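Local coordinates for DUF211 domain-containing protein (Archaeoglobus fulgidus DSM 4304, PDB 3BPD) that is of unknown function but binds magnesium ions and assembles into a heptamer of subunits with a ferredoxin-like fold, at residues L9-L14 against H77-V82; G5-V10 against K86-S91; V13-E18 against E49-T54. The protein carries 1 engineered substitution. All blocks are in the same frame, centred on the assembly; numbering follows the deposited sequence.

Overall arrangement
All three contacts use strand 6-16, an inner strand of a four-stranded antiparallel sheet covered on one face by helices 21-29 and 62-71, the beta-alpha-beta-beta-alpha-beta topology of a ferredoxin-like fold. Contact 2 takes its start, contact 1 its middle and contact 3 its end. Contact 1 pairs it with strand 75-85, outermost within the chain but joined to a neighbouring subunit's strand, contact 3 with strand 48-57 on the other flank, and contact 2 with the tail after strand 75-85. Contact 1 is centred about 13 Å from contact 2 and about 10 Å from contact 3. Contact 1 holds a magnesium site on the helix-free face and, like contact 2, touches the second subunit: one strand serves metal binding and assembly.

Contact 1 (L9-L14 against H77-V82); sequences LVLDVL and HSVDEV. With MG (magnesium ion), chain Y.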
ATOM      1  N   LEU F   9      -7.185 -10.942 -18.688  1.00 26.46           N
ATOM      2  CA  LEU F   9      -7.719 -12.225 -18.256  1.00 26.28           C
ATOM      3  C   LEU F   9      -6.789 -12.879 -17.229  1.00 26.48           C
ATOM      4  O   LEU F   9      -5.562 -12.802 -17.336  1.00 28.05           O
ATOM      5  CB  LEU F   9      -7.871 -13.175 -19.458  1.00 26.03           C
ATOM      6  CG  LEU F   9      -8.841 -12.783 -20.568  1.00 26.96           C
ATOM      7  CD1 LEU F   9      -8.606 -13.609 -21.827  1.00 28.32           C
ATOM      8  CD2 LEU F   9     -10.251 -12.972 -20.054  1.00 28.82           C
ATOM      9  N   VAL F  10      -7.367 -13.496 -16.211  1.00 24.05           N
ATOM     10  CA  VAL F  10      -6.553 -14.214 -15.248  1.00 22.01           C
ATOM     11  C   VAL F  10      -7.088 -15.627 -15.384  1.00 21.23           C
ATOM     12  O   VAL F  10      -8.211 -15.922 -15.001  1.00 21.13           O
ATOM     13  CB  VAL F  10      -6.719 -13.688 -13.799  1.00 21.28           C
ATOM     14  CG1 VAL F  10      -5.999 -14.629 -12.830  1.00 18.24           C
ATOM     15  CG2 VAL F  10      -6.144 -12.269 -13.685  1.00 15.24           C
ATOM     16  N   LEU F  11      -6.285 -16.488 -15.981  1.00 21.67           N
ATOM     17  CA  LEU F  11      -6.699 -17.854 -16.199  1.00 23.09           C
ATOM     18  C   LEU F  11      -6.062 -18.867 -15.261  1.00 23.86           C
ATOM     19  O   LEU F  11      -4.855 -18.864 -15.050  1.00 25.69           O
ATOM     20  CB  LEU F  11      -6.401 -18.239 -17.646  1.00 23.31           C
ATOM     21  CG  LEU F  11      -6.996 -17.275 -18.673  1.00 23.28           C
ATOM     22  CD1 LEU F  11      -6.810 -17.833 -20.064  1.00 22.42           C
ATOM     23  CD2 LEU F  11      -8.474 -17.062 -18.381  1.00 23.64           C
ATOM     24  N   ASP F  12      -6.887 -19.722 -14.674  1.00 23.73           N
ATOM     25  CA  ASP F  12      -6.379 -20.772 -13.810  1.00 23.96           C
ATOM     26  C   ASP F  12      -6.143 -21.945 -14.748  1.00 23.36           C
ATOM     27  O   ASP F  12      -7.093 -22.499 -15.306  1.00 23.25           O
ATOM     28  CB  ASP F  12      -7.410 -21.176 -12.767  1.00 27.28           C
ATOM     29  CG  ASP F  12      -7.017 -22.437 -12.039  1.00 30.75           C
ATOM     30  OD1 ASP F  12      -7.879 -23.013 -11.347  1.00 33.68           O
ATOM     31  OD2 ASP F  12      -5.837 -22.853 -12.159  1.00 32.94           O
ATOM     32  N   VAL F  13      -4.884 -22.326 -14.918  1.00 22.20           N
ATOM     33  CA  VAL F  13      -4.554 -23.417 -15.820  1.00 21.61           C
ATOM     34  C   VAL F  13      -3.784 -24.583 -15.205  1.00 22.76           C
ATOM     35  O   VAL F  13      -2.876 -24.391 -14.397  1.00 23.73           O
ATOM     36  CB  VAL F  13      -3.758 -22.881 -17.032  1.00 19.92           C
ATOM     37  CG1 VAL F  13      -3.226 -24.024 -17.868  1.00 18.67           C
ATOM     38  CG2 VAL F  13      -4.652 -21.992 -17.877  1.00 19.29           C
ATOM     39  N   LEU F  14      -4.178 -25.796 -15.587  1.00 22.28           N
ATOM     40  CA  LEU F  14      -3.510 -27.013 -15.142  1.00 23.11           C
ATOM     41  C   LEU F  14      -2.814 -27.545 -16.394  1.00 23.09           C
ATOM     42  O   LEU F  14      -3.373 -27.493 -17.487  1.00 22.07           O
ATOM     43  CB  LEU F  14      -4.516 -28.045 -14.632  1.00 23.51           C
ATOM     44  CG  LEU F  14      -3.916 -29.421 -14.308  1.00 24.21           C
ATOM     45  CD1 LEU F  14      -3.225 -29.380 -12.945  1.00 24.27           C
ATOM     46  CD2 LEU F  14      -5.009 -30.474 -14.315  1.00 24.34           C
ATOM     47  N   HIS F  77      -8.946 -24.371 -16.289  1.00 29.59           N
ATOM     48  CA  HIS F  77      -9.898 -24.836 -15.301  1.00 28.18           C
ATOM     49  C   HIS F  77     -10.920 -23.778 -14.984  1.00 27.30           C
ATOM     50  O   HIS F  77     -12.066 -24.080 -14.682  1.00 28.07           O
ATOM     51  CB  HIS F  77      -9.170 -25.241 -14.034  1.00 30.56           C
ATOM     52  CG  HIS F  77      -8.595 -26.615 -14.098  1.00 33.26           C
ATOM     53  ND1 HIS F  77      -7.786 -27.133 -13.110  1.00 34.28           N
ATOM     54  CD2 HIS F  77      -8.718 -27.586 -15.035  1.00 33.21           C
ATOM     55  CE1 HIS F  77      -7.435 -28.363 -13.436  1.00 35.02           C
ATOM     56  NE2 HIS F  77      -7.987 -28.662 -14.600  1.00 35.47           N
ATOM     57  N   SER F  78     -10.503 -22.526 -15.049  1.00 26.14           N
ATOM     58  CA  SER F  78     -11.418 -21.440 -14.761  1.00 25.51           C
ATOM     59  C   SER F  78     -10.849 -20.065 -15.109  1.00 24.35           C
ATOM     60  O   SER F  78      -9.636 -19.849 -15.072  1.00 25.54           O
ATOM     61  CB  SER F  78     -11.793 -21.471 -13.285  1.00 24.73           C
ATOM     62  OG  SER F  78     -10.672 -21.129 -12.506  1.00 24.67           O
ATOM     63  N   VAL F  79     -11.746 -19.148 -15.451  1.00 21.91           N
ATOM     64  CA  VAL F  79     -11.397 -17.776 -15.785  1.00 19.49           C
ATOM     65  C   VAL F  79     -11.612 -17.030 -14.475  1.00 18.62           C
ATOM     66  O   VAL F  79     -12.741 -16.808 -14.077  1.00 20.38           O
ATOM     67  CB  VAL F  79     -12.357 -17.237 -16.877  1.00 18.22           C
ATOM     68  CG1 VAL F  79     -12.016 -15.801 -17.222  1.00 16.15           C
ATOM     69  CG2 VAL F  79     -12.283 -18.129 -18.113  1.00 14.86           C
ATOM     70  N   ASP F  80     -10.546 -16.642 -13.794  1.00 18.39           N
ATOM     71  CA  ASP F  80     -10.723 -15.982 -12.504  1.00 20.55           C
ATOM     72  C   ASP F  80     -10.971 -14.482 -12.546  1.00 20.88           C
ATOM     73  O   ASP F  80     -11.497 -13.912 -11.592  1.00 19.41           O
ATOM     74  CB  ASP F  80      -9.549 -16.307 -11.573  1.00 21.41           C
ATOM     75  CG  ASP F  80      -9.359 -17.806 -11.378  1.00 23.01           C
ATOM     76  OD1 ASP F  80     -10.339 -18.567 -11.486  1.00 22.82           O
ATOM     77  OD2 ASP F  80      -8.224 -18.228 -11.103  1.00 27.59           O
ATOM     78  N   GLU F  81     -10.587 -13.840 -13.640  1.00 22.09           N
ATOM     79  CA  GLU F  81     -10.833 -12.415 -13.785  1.00 23.38           C
ATOM     80  C   GLU F  81     -10.890 -12.032 -15.242  1.00 23.65           C
ATOM     81  O   GLU F  81     -10.163 -12.584 -16.065  1.00 23.64           O
ATOM     82  CB  GLU F  81      -9.759 -11.573 -13.106  1.00 23.73           C
ATOM     83  CG  GLU F  81     -10.337 -10.271 -12.560  1.00 28.37           C
ATOM     84  CD  GLU F  81      -9.309  -9.180 -12.325  1.00 29.92           C
ATOM     85  OE1 GLU F  81      -9.564  -8.310 -11.465  1.00 31.56           O
ATOM     86  OE2 GLU F  81      -8.262  -9.171 -13.009  1.00 31.68           O
ATOM     87  N   VAL F  82     -11.770 -11.089 -15.558  1.00 23.63           N
ATOM     88  CA  VAL F  82     -11.918 -10.599 -16.920  1.00 23.50           C
ATOM     89  C   VAL F  82     -12.095  -9.096 -16.856  1.00 22.89           C
ATOM     90  O   VAL F  82     -12.776  -8.589 -15.976  1.00 22.15           O
ATOM     91  CB  VAL F  82     -13.172 -11.154 -17.612  1.00 23.72           C
ATOM     92  CG1 VAL F  82     -13.073 -10.902 -19.105  1.00 25.83           C
ATOM     93  CG2 VAL F  82     -13.334 -12.627 -17.324  1.00 27.40           C
TER
HETATM   94 MG    MG Y 110      -9.841 -22.227 -10.644  1.00 30.31          MG
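Leu9 and Val82 lie side by side on the helix-covered face of the sheet, Leu9 CD2 reaching Val82 CG1 at 3.6 Å. Leu11 sends its CD2 to Val79 CG1 in the same manner, at 3.9 Å. Helix 62-71 closes over this apolar, tightly packed row with Tyr62, Ile65 and Ile69. The solvent side is at the other end, where the imidazole of the exposed His77 lies beside Leu14.

Two classic beta bulges shape the antiparallel pairing: Asp80 and Glu81 both face Val10, while His77 and Ser78 both face Asp12. Each extra residue brings a second N-H to one carbonyl, and the bond from Asp80 N to Val10 O (2.7 Å) is shorter than the weak one from Glu81 N. Within the second bulge, the bond from Asp12 N to Ser78 O is nearly straight, at 169°.

On the helix-free face the chemistry turns polar. CG of Asp12 stands opposite its backbone N (chi1 169°), which directs OD1 to the magnesium ion at 2.2 Å, and Ser78 OG binds the same ion at 2.3 Å. That hydroxyl also donates to Asp80 OD1 on its syn side (2.8 Å), consistent with Asp80 acting as a second-shell residue that positions Ser78. With its proton committed to Asp80, the serine oxygen would turn a lone pair to magnesium, whose charge probably offsets the repulsion between the carboxylates of Asp12 and Asp80.

Contact 2 (G5-V10 against K86-S91); sequences GLRRLV and KIIVES
Arg7 and Ile88 cross at about a right angle where the C-terminal tail folds back along the first strand of the ferredoxin-like sheet. A classic beta bulge, in which Arg7 and Arg8 both face Val83, turns these two successive arginines toward the tail.

The side chain of Arg7 wraps around the end of Ile88. Its CB touches Ile88 CD1, and Arg7 CG remains within 4.1 Å of Ile88 CD1. Bends at chi2 (-89°) and chi3 then fold the chain back, so that Arg7 NE and CZ also come to Ile88 CD1, which sits 3.6 Å above the guanidinium plane and over its centre. NE makes a weak hydrogen bond to Gly85 O. Of the two terminal nitrogens, NH1 bonds to Gly57 O, while Arg7 NH2 donates to Lys86 O at 3.1 Å, meeting that oxygen from above the carbonyl plane. Two backbone carbonyls, Gly57 O and Lys86 O, with a weaker third at Gly85 O, hold the rotation of the guanidinium.

Ile88 serves the second arginine through its other branch: Ile88 CG2 lies over one face of the Arg8 guanidinium, 3.8 Å from Arg8 NH1. The charge of Arg8 is shared between Glu81, which takes the stronger salt bridge at NH2, and Glu90 of the tail. Glu90 is gripped end-on, with guanidinium and carboxylate planes 37° apart: Arg8 NH1 meets Glu90 OE1 at 3.0 Å on its syn side, and Arg8 NH2 approaches Glu90 OE2, also at 3.0 Å, from above the carboxylate plane.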
ATOM      1  N   GLY F   5     -13.089  -4.018 -26.099  1.00 34.70           N
ATOM      2  CA  GLY F   5     -13.048  -5.463 -25.954  1.00 32.45           C
ATOM      3  C   GLY F   5     -12.443  -6.014 -24.676  1.00 31.19           C
ATOM      4  O   GLY F   5     -12.434  -5.365 -23.627  1.00 31.89           O
ATOM      5  N   LEU F   6     -11.963  -7.250 -24.766  1.00 29.59           N
ATOM      6  CA  LEU F   6     -11.339  -7.898 -23.631  1.00 28.05           C
ATOM      7  C   LEU F   6     -10.019  -7.186 -23.438  1.00 29.04           C
ATOM      8  O   LEU F   6      -9.315  -6.908 -24.405  1.00 28.60           O
ATOM      9  CB  LEU F   6     -11.089  -9.374 -23.913  1.00 25.53           C
ATOM     10  CG  LEU F   6     -12.295 -10.279 -24.131  1.00 25.18           C
ATOM     11  CD1 LEU F   6     -11.787 -11.717 -24.233  1.00 24.30           C
ATOM     12  CD2 LEU F   6     -13.305 -10.129 -22.990  1.00 24.26           C
ATOM     13  N   ARG F   7      -9.675  -6.899 -22.192  1.00 29.08           N
ATOM     14  CA  ARG F   7      -8.442  -6.193 -21.928  1.00 29.88           C
ATOM     15  C   ARG F   7      -7.495  -6.965 -21.024  1.00 30.05           C
ATOM     16  O   ARG F   7      -6.271  -6.838 -21.139  1.00 30.34           O
ATOM     17  CB  ARG F   7      -8.784  -4.819 -21.354  1.00 30.36           C
ATOM     18  CG  ARG F   7      -9.471  -3.916 -22.396  1.00 31.03           C
ATOM     19  CD  ARG F   7      -8.458  -3.116 -23.215  1.00 28.22           C
ATOM     20  NE  ARG F   7      -8.223  -1.812 -22.598  1.00 29.62           N
ATOM     21  CZ  ARG F   7      -7.034  -1.222 -22.507  1.00 28.66           C
ATOM     22  NH1 ARG F   7      -5.957  -1.823 -22.993  1.00 27.81           N
ATOM     23  NH2 ARG F   7      -6.922  -0.034 -21.917  1.00 26.28           N
ATOM     24  N   ARG F   8      -8.056  -7.785 -20.142  1.00 28.65           N
ATOM     25  CA  ARG F   8      -7.241  -8.577 -19.231  1.00 26.97           C
ATOM     26  C   ARG F   8      -7.947  -9.859 -18.763  1.00 27.22           C
ATOM     27  O   ARG F   8      -9.149  -9.872 -18.482  1.00 26.70           O
ATOM     28  CB  ARG F   8      -6.831  -7.723 -18.022  1.00 25.21           C
ATOM     29  CG  ARG F   8      -5.651  -8.284 -17.237  1.00 24.17           C
ATOM     30  CD  ARG F   8      -5.289  -7.385 -16.070  1.00 22.04           C
ATOM     31  NE  ARG F   8      -6.321  -7.408 -15.041  1.00 23.56           N
ATOM     32  CZ  ARG F   8      -6.401  -6.541 -14.038  1.00 22.88           C
ATOM     33  NH1 ARG F   8      -5.503  -5.575 -13.922  1.00 20.70           N
ATOM     34  NH2 ARG F   8      -7.390  -6.631 -13.162  1.00 22.84           N
ATOM     35  N   LEU F   9      -7.185 -10.942 -18.688  1.00 26.46           N
ATOM     36  CA  LEU F   9      -7.719 -12.225 -18.256  1.00 26.28           C
ATOM     37  C   LEU F   9      -6.789 -12.879 -17.229  1.00 26.48           C
ATOM     38  O   LEU F   9      -5.562 -12.802 -17.336  1.00 28.05           O
ATOM     39  CB  LEU F   9      -7.871 -13.175 -19.458  1.00 26.03           C
ATOM     40  CG  LEU F   9      -8.841 -12.783 -20.568  1.00 26.96           C
ATOM     41  CD1 LEU F   9      -8.606 -13.609 -21.827  1.00 28.32           C
ATOM     42  CD2 LEU F   9     -10.251 -12.972 -20.054  1.00 28.82           C
ATOM     43  N   VAL F  10      -7.367 -13.496 -16.211  1.00 24.05           N
ATOM     44  CA  VAL F  10      -6.553 -14.214 -15.248  1.00 22.01           C
ATOM     45  C   VAL F  10      -7.088 -15.627 -15.384  1.00 21.23           C
ATOM     46  O   VAL F  10      -8.211 -15.922 -15.001  1.00 21.13           O
ATOM     47  CB  VAL F  10      -6.719 -13.688 -13.799  1.00 21.28           C
ATOM     48  CG1 VAL F  10      -5.999 -14.629 -12.830  1.00 18.24           C
ATOM     49  CG2 VAL F  10      -6.144 -12.269 -13.685  1.00 15.24           C
ATOM     50  N   LYS F  86     -12.801   0.407 -22.240  1.00 31.62           N
ATOM     51  CA  LYS F  86     -11.726   1.331 -22.573  1.00 34.65           C
ATOM     52  C   LYS F  86     -10.721   1.458 -21.452  1.00 35.45           C
ATOM     53  O   LYS F  86      -9.530   1.644 -21.683  1.00 37.40           O
ATOM     54  CB  LYS F  86     -12.299   2.713 -22.880  1.00 35.96           C
ATOM     55  CG  LYS F  86     -13.454   2.688 -23.878  1.00 40.74           C
ATOM     56  CD  LYS F  86     -14.282   3.966 -23.805  1.00 41.35           C
ATOM     57  CE  LYS F  86     -15.500   3.896 -24.714  1.00 41.74           C
ATOM     58  NZ  LYS F  86     -16.369   5.089 -24.542  1.00 43.14           N
ATOM     59  N   ILE F  87     -11.210   1.351 -20.227  1.00 37.25           N
ATOM     60  CA  ILE F  87     -10.363   1.499 -19.055  1.00 36.98           C
ATOM     61  C   ILE F  87     -10.216   0.212 -18.256  1.00 34.78           C
ATOM     62  O   ILE F  87     -11.203  -0.465 -17.978  1.00 35.04           O
ATOM     63  CB  ILE F  87     -10.940   2.587 -18.143  1.00 40.04           C
ATOM     64  CG1 ILE F  87     -11.002   3.905 -18.908  1.00 43.30           C
ATOM     65  CG2 ILE F  87     -10.096   2.739 -16.893  1.00 41.44           C
ATOM     66  CD1 ILE F  87     -11.596   5.062 -18.101  1.00 48.19           C
ATOM     67  N   ILE F  88      -8.982  -0.116 -17.887  1.00 30.92           N
ATOM     68  CA  ILE F  88      -8.724  -1.307 -17.098  1.00 28.34           C
ATOM     69  C   ILE F  88      -9.225  -1.040 -15.693  1.00 27.15           C
ATOM     70  O   ILE F  88      -8.521  -0.439 -14.893  1.00 27.47           O
ATOM     71  CB  ILE F  88      -7.217  -1.605 -16.991  1.00 29.57           C
ATOM     72  CG1 ILE F  88      -6.596  -1.757 -18.384  1.00 29.44           C
ATOM     73  CG2 ILE F  88      -7.000  -2.835 -16.146  1.00 29.66           C
ATOM     74  CD1 ILE F  88      -7.156  -2.899 -19.201  1.00 29.74           C
ATOM     75  N   VAL F  89     -10.440  -1.487 -15.400  1.00 27.12           N
ATOM     76  CA  VAL F  89     -11.054  -1.320 -14.077  1.00 26.88           C
ATOM     77  C   VAL F  89     -10.644  -2.449 -13.122  1.00 27.56           C
ATOM     78  O   VAL F  89     -10.812  -3.622 -13.441  1.00 27.93           O
ATOM     79  CB  VAL F  89     -12.590  -1.337 -14.196  1.00 26.64           C
ATOM     80  CG1 VAL F  89     -13.225  -1.386 -12.831  1.00 24.02           C
ATOM     81  CG2 VAL F  89     -13.060  -0.119 -14.984  1.00 27.43           C
ATOM     82  N   GLU F  90     -10.112  -2.102 -11.956  1.00 28.27           N
ATOM     83  CA  GLU F  90      -9.703  -3.118 -10.980  1.00 30.76           C
ATOM     84  C   GLU F  90     -10.882  -3.587 -10.127  1.00 33.03           C
ATOM     85  O   GLU F  90     -11.927  -2.935 -10.075  1.00 33.59           O
ATOM     86  CB  GLU F  90      -8.609  -2.571 -10.053  1.00 29.14           C
ATOM     87  CG  GLU F  90      -7.337  -2.140 -10.757  1.00 27.38           C
ATOM     88  CD  GLU F  90      -6.631  -3.299 -11.422  1.00 27.90           C
ATOM     89  OE1 GLU F  90      -5.743  -3.044 -12.261  1.00 28.69           O
ATOM     90  OE2 GLU F  90      -6.961  -4.464 -11.107  1.00 26.50           O
ATOM     91  N   SER F  91     -10.712  -4.720  -9.456  1.00 35.72           N
ATOM     92  CA  SER F  91     -11.762  -5.247  -8.593  1.00 38.39           C
ATOM     93  C   SER F  91     -11.750  -4.526  -7.238  1.00 40.35           C
ATOM     94  O   SER F  91     -10.707  -4.418  -6.595  1.00 40.33           O
ATOM     95  CB  SER F  91     -11.561  -6.748  -8.386  1.00 37.31           C
ATOM     96  OG  SER F  91     -12.530  -7.261  -7.490  1.00 39.34           O
TER

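Contact 3 (V13-E18 against E49-T54); sequences VLKPHE and ENIKIT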
ATOM      1  N   VAL F  13      -4.884 -22.326 -14.918  1.00 22.20           N
ATOM      2  CA  VAL F  13      -4.554 -23.417 -15.820  1.00 21.61           C
ATOM      3  C   VAL F  13      -3.784 -24.583 -15.205  1.00 22.76           C
ATOM      4  O   VAL F  13      -2.876 -24.391 -14.397  1.00 23.73           O
ATOM      5  CB  VAL F  13      -3.758 -22.881 -17.032  1.00 19.92           C
ATOM      6  CG1 VAL F  13      -3.226 -24.024 -17.868  1.00 18.67           C
ATOM      7  CG2 VAL F  13      -4.652 -21.992 -17.877  1.00 19.29           C
ATOM      8  N   LEU F  14      -4.178 -25.796 -15.587  1.00 22.28           N
ATOM      9  CA  LEU F  14      -3.510 -27.013 -15.142  1.00 23.11           C
ATOM     10  C   LEU F  14      -2.814 -27.545 -16.394  1.00 23.09           C
ATOM     11  O   LEU F  14      -3.373 -27.493 -17.487  1.00 22.07           O
ATOM     12  CB  LEU F  14      -4.516 -28.045 -14.632  1.00 23.51           C
ATOM     13  CG  LEU F  14      -3.916 -29.421 -14.308  1.00 24.21           C
ATOM     14  CD1 LEU F  14      -3.225 -29.380 -12.945  1.00 24.27           C
ATOM     15  CD2 LEU F  14      -5.009 -30.474 -14.315  1.00 24.34           C
ATOM     16  N   LYS F  15      -1.599 -28.056 -16.242  1.00 24.59           N
ATOM     17  CA  LYS F  15      -0.858 -28.557 -17.396  1.00 26.87           C
ATOM     18  C   LYS F  15       0.218 -29.564 -17.020  1.00 27.41           C
ATOM     19  O   LYS F  15       0.708 -29.573 -15.897  1.00 27.96           O
ATOM     20  CB  LYS F  15      -0.169 -27.393 -18.106  1.00 28.57           C
ATOM     21  CG  LYS F  15       1.063 -26.884 -17.350  1.00 28.85           C
ATOM     22  CD  LYS F  15       1.806 -25.825 -18.142  1.00 31.51           C
ATOM     23  CE  LYS F  15       3.218 -25.634 -17.623  1.00 32.85           C
ATOM     24  NZ  LYS F  15       4.057 -26.849 -17.811  1.00 32.21           N
ATOM     25  N   PRO F  16       0.609 -30.430 -17.961  1.00 28.35           N
ATOM     26  CA  PRO F  16       1.654 -31.383 -17.592  1.00 29.14           C
ATOM     27  C   PRO F  16       2.932 -30.550 -17.474  1.00 29.68           C
ATOM     28  O   PRO F  16       2.943 -29.385 -17.869  1.00 29.04           O
ATOM     29  CB  PRO F  16       1.668 -32.346 -18.769  1.00 28.78           C
ATOM     30  CG  PRO F  16       1.347 -31.444 -19.926  1.00 30.73           C
ATOM     31  CD  PRO F  16       0.246 -30.552 -19.385  1.00 29.26           C
ATOM     32  N   HIS F  17       4.001 -31.129 -16.940  1.00 30.98           N
ATOM     33  CA  HIS F  17       5.242 -30.383 -16.760  1.00 31.32           C
ATOM     34  C   HIS F  17       5.827 -29.756 -18.023  1.00 31.47           C
ATOM     35  O   HIS F  17       6.457 -28.704 -17.958  1.00 31.75           O
ATOM     36  CB  HIS F  17       6.295 -31.270 -16.104  1.00 31.61           C
ATOM     37  CG  HIS F  17       5.938 -31.706 -14.720  1.00 34.10           C
ATOM     38  ND1 HIS F  17       6.739 -32.544 -13.974  1.00 37.51           N
ATOM     39  CD2 HIS F  17       4.862 -31.432 -13.949  1.00 36.62           C
ATOM     40  CE1 HIS F  17       6.170 -32.767 -12.803  1.00 37.96           C
ATOM     41  NE2 HIS F  17       5.028 -32.104 -12.762  1.00 37.02           N
ATOM     42  N   GLU F  18       5.619 -30.388 -19.169  1.00 31.29           N
ATOM     43  CA  GLU F  18       6.155 -29.864 -20.417  1.00 30.46           C
ATOM     44  C   GLU F  18       5.047 -29.442 -21.355  1.00 27.98           C
ATOM     45  O   GLU F  18       4.003 -30.072 -21.399  1.00 30.46           O
ATOM     46  CB  GLU F  18       7.036 -30.921 -21.082  1.00 32.53           C
ATOM     47  CG  GLU F  18       8.372 -31.109 -20.393  1.00 36.02           C
ATOM     48  CD  GLU F  18       9.384 -30.043 -20.775  1.00 39.53           C
ATOM     49  OE1 GLU F  18       9.000 -28.861 -20.926  1.00 42.90           O
ATOM     50  OE2 GLU F  18      10.575 -30.381 -20.919  1.00 42.45           O
ATOM     51  N   GLU F  49       1.248 -29.228 -13.159  1.00 30.39           N
ATOM     52  CA  GLU F  49       1.462 -27.945 -12.505  1.00 30.75           C
ATOM     53  C   GLU F  49       0.198 -27.117 -12.593  1.00 29.86           C
ATOM     54  O   GLU F  49      -0.544 -27.203 -13.571  1.00 29.55           O
ATOM     55  CB  GLU F  49       2.576 -27.139 -13.177  1.00 32.69           C
ATOM     56  CG  GLU F  49       3.890 -27.845 -13.355  1.00 36.90           C
ATOM     57  CD  GLU F  49       4.983 -26.902 -13.805  1.00 39.01           C
ATOM     58  OE1 GLU F  49       4.770 -26.172 -14.802  1.00 40.68           O
ATOM     59  OE2 GLU F  49       6.058 -26.893 -13.160  1.00 40.96           O
ATOM     60  N   ASN F  50      -0.052 -26.334 -11.554  1.00 29.39           N
ATOM     61  CA  ASN F  50      -1.186 -25.433 -11.547  1.00 28.93           C
ATOM     62  C   ASN F  50      -0.524 -24.064 -11.654  1.00 28.04           C
ATOM     63  O   ASN F  50       0.379 -23.733 -10.877  1.00 26.16           O
ATOM     64  CB  ASN F  50      -1.989 -25.567 -10.251  1.00 31.86           C
ATOM     65  CG  ASN F  50      -2.917 -26.784 -10.258  1.00 34.80           C
ATOM     66  OD1 ASN F  50      -3.752 -26.923 -11.148  1.00 36.73           O
ATOM     67  ND2 ASN F  50      -2.773 -27.668  -9.262  1.00 36.09           N
ATOM     68  N   ILE F  51      -0.952 -23.286 -12.640  1.00 26.60           N
ATOM     69  CA  ILE F  51      -0.384 -21.967 -12.868  1.00 25.73           C
ATOM     70  C   ILE F  51      -1.460 -20.905 -13.098  1.00 25.75           C
ATOM     71  O   ILE F  51      -2.539 -21.208 -13.614  1.00 25.85           O
ATOM     72  CB  ILE F  51       0.573 -22.001 -14.098  1.00 26.08           C
ATOM     73  CG1 ILE F  51      -0.208 -22.377 -15.365  1.00 25.27           C
ATOM     74  CG2 ILE F  51       1.681 -23.020 -13.873  1.00 25.91           C
ATOM     75  CD1 ILE F  51       0.648 -22.439 -16.634  1.00 23.31           C
ATOM     76  N   LYS F  52      -1.166 -19.665 -12.701  1.00 25.66           N
ATOM     77  CA  LYS F  52      -2.081 -18.536 -12.901  1.00 24.32           C
ATOM     78  C   LYS F  52      -1.536 -17.684 -14.062  1.00 23.47           C
ATOM     79  O   LYS F  52      -0.404 -17.203 -14.001  1.00 23.29           O
ATOM     80  CB  LYS F  52      -2.168 -17.677 -11.630  1.00 23.35           C
ATOM     81  CG  LYS F  52      -3.562 -17.574 -11.047  1.00 27.51           C
ATOM     82  CD  LYS F  52      -3.979 -18.882 -10.381  1.00 32.28           C
ATOM     83  CE  LYS F  52      -5.385 -18.817  -9.812  1.00 32.43           C
ATOM     84  NZ  LYS F  52      -5.582 -19.895  -8.803  1.00 36.28           N
ATOM     85  N   ILE F  53      -2.333 -17.508 -15.115  1.00 22.02           N
ATOM     86  CA  ILE F  53      -1.910 -16.718 -16.275  1.00 21.93           C
ATOM     87  C   ILE F  53      -2.643 -15.380 -16.357  1.00 22.35           C
ATOM     88  O   ILE F  53      -3.870 -15.331 -16.360  1.00 23.17           O
ATOM     89  CB  ILE F  53      -2.158 -17.467 -17.607  1.00 21.82           C
ATOM     90  CG1 ILE F  53      -1.330 -18.761 -17.664  1.00 24.26           C
ATOM     91  CG2 ILE F  53      -1.790 -16.567 -18.776  1.00 21.03           C
ATOM     92  CD1 ILE F  53      -1.608 -19.647 -18.901  1.00 20.97           C
ATOM     93  N   THR F  54      -1.880 -14.295 -16.414  1.00 21.52           N
ATOM     94  CA  THR F  54      -2.453 -12.966 -16.516  1.00 20.57           C
ATOM     95  C   THR F  54      -2.035 -12.419 -17.875  1.00 22.25           C
ATOM     96  O   THR F  54      -0.841 -12.300 -18.167  1.00 22.16           O
ATOM     97  CB  THR F  54      -1.920 -12.025 -15.406  1.00 20.74           C
ATOM     98  OG1 THR F  54      -2.259 -12.555 -14.128  1.00 20.08           O
ATOM     99  CG2 THR F  54      -2.529 -10.631 -15.531  1.00 17.56           C
TER
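Lys15 and Glu49 extend in the same direction, one alongside the other, and end in a weak salt bridge between Lys15 NZ and Glu49 OE1 at 3.2 Å. The lysine begins with CG between its own backbone N and carbonyl carbon (chi1 75°) and bends again at its last torsion, which curls the ammonium toward the chain that follows it: Lys15 NZ donates to Pro16 O in the carbonyl plane at 2.8 Å and also bonds to Pro19 O. Several oxygens therefore share this charge. Across the lysine at about a right angle comes Ile51, its CD1 packed 3.9 Å from Lys15 CD. His17 likewise stands crosswise to Glu49, ring and carboxylate planes 52° apart, and CD2 of the ring rests 3.8 Å from Glu49 CG, while His17 NE2 is held by Asp45 O.

Lys15, Glu49 and Ile51 sit on an antiparallel pair of central strands in the ferredoxin-like sheet, where Val13 and Ile51 exchange two nearly straight backbone bonds and Lys15 and Glu49 another two. The segments are strongly twisted, their directions 137° apart. Beneath the helices, Val13 meets Ile53 obliquely, CG2 to CD1 at 4.0 Å, with Ile69 of helix 62-71 against both. On the helix-free face Leu14 lays CD1 against OD1 of Asn50, whose side chain is about 4 Å, nearest atoms, from a magnesium ion and from that of the metal ligand Asp45.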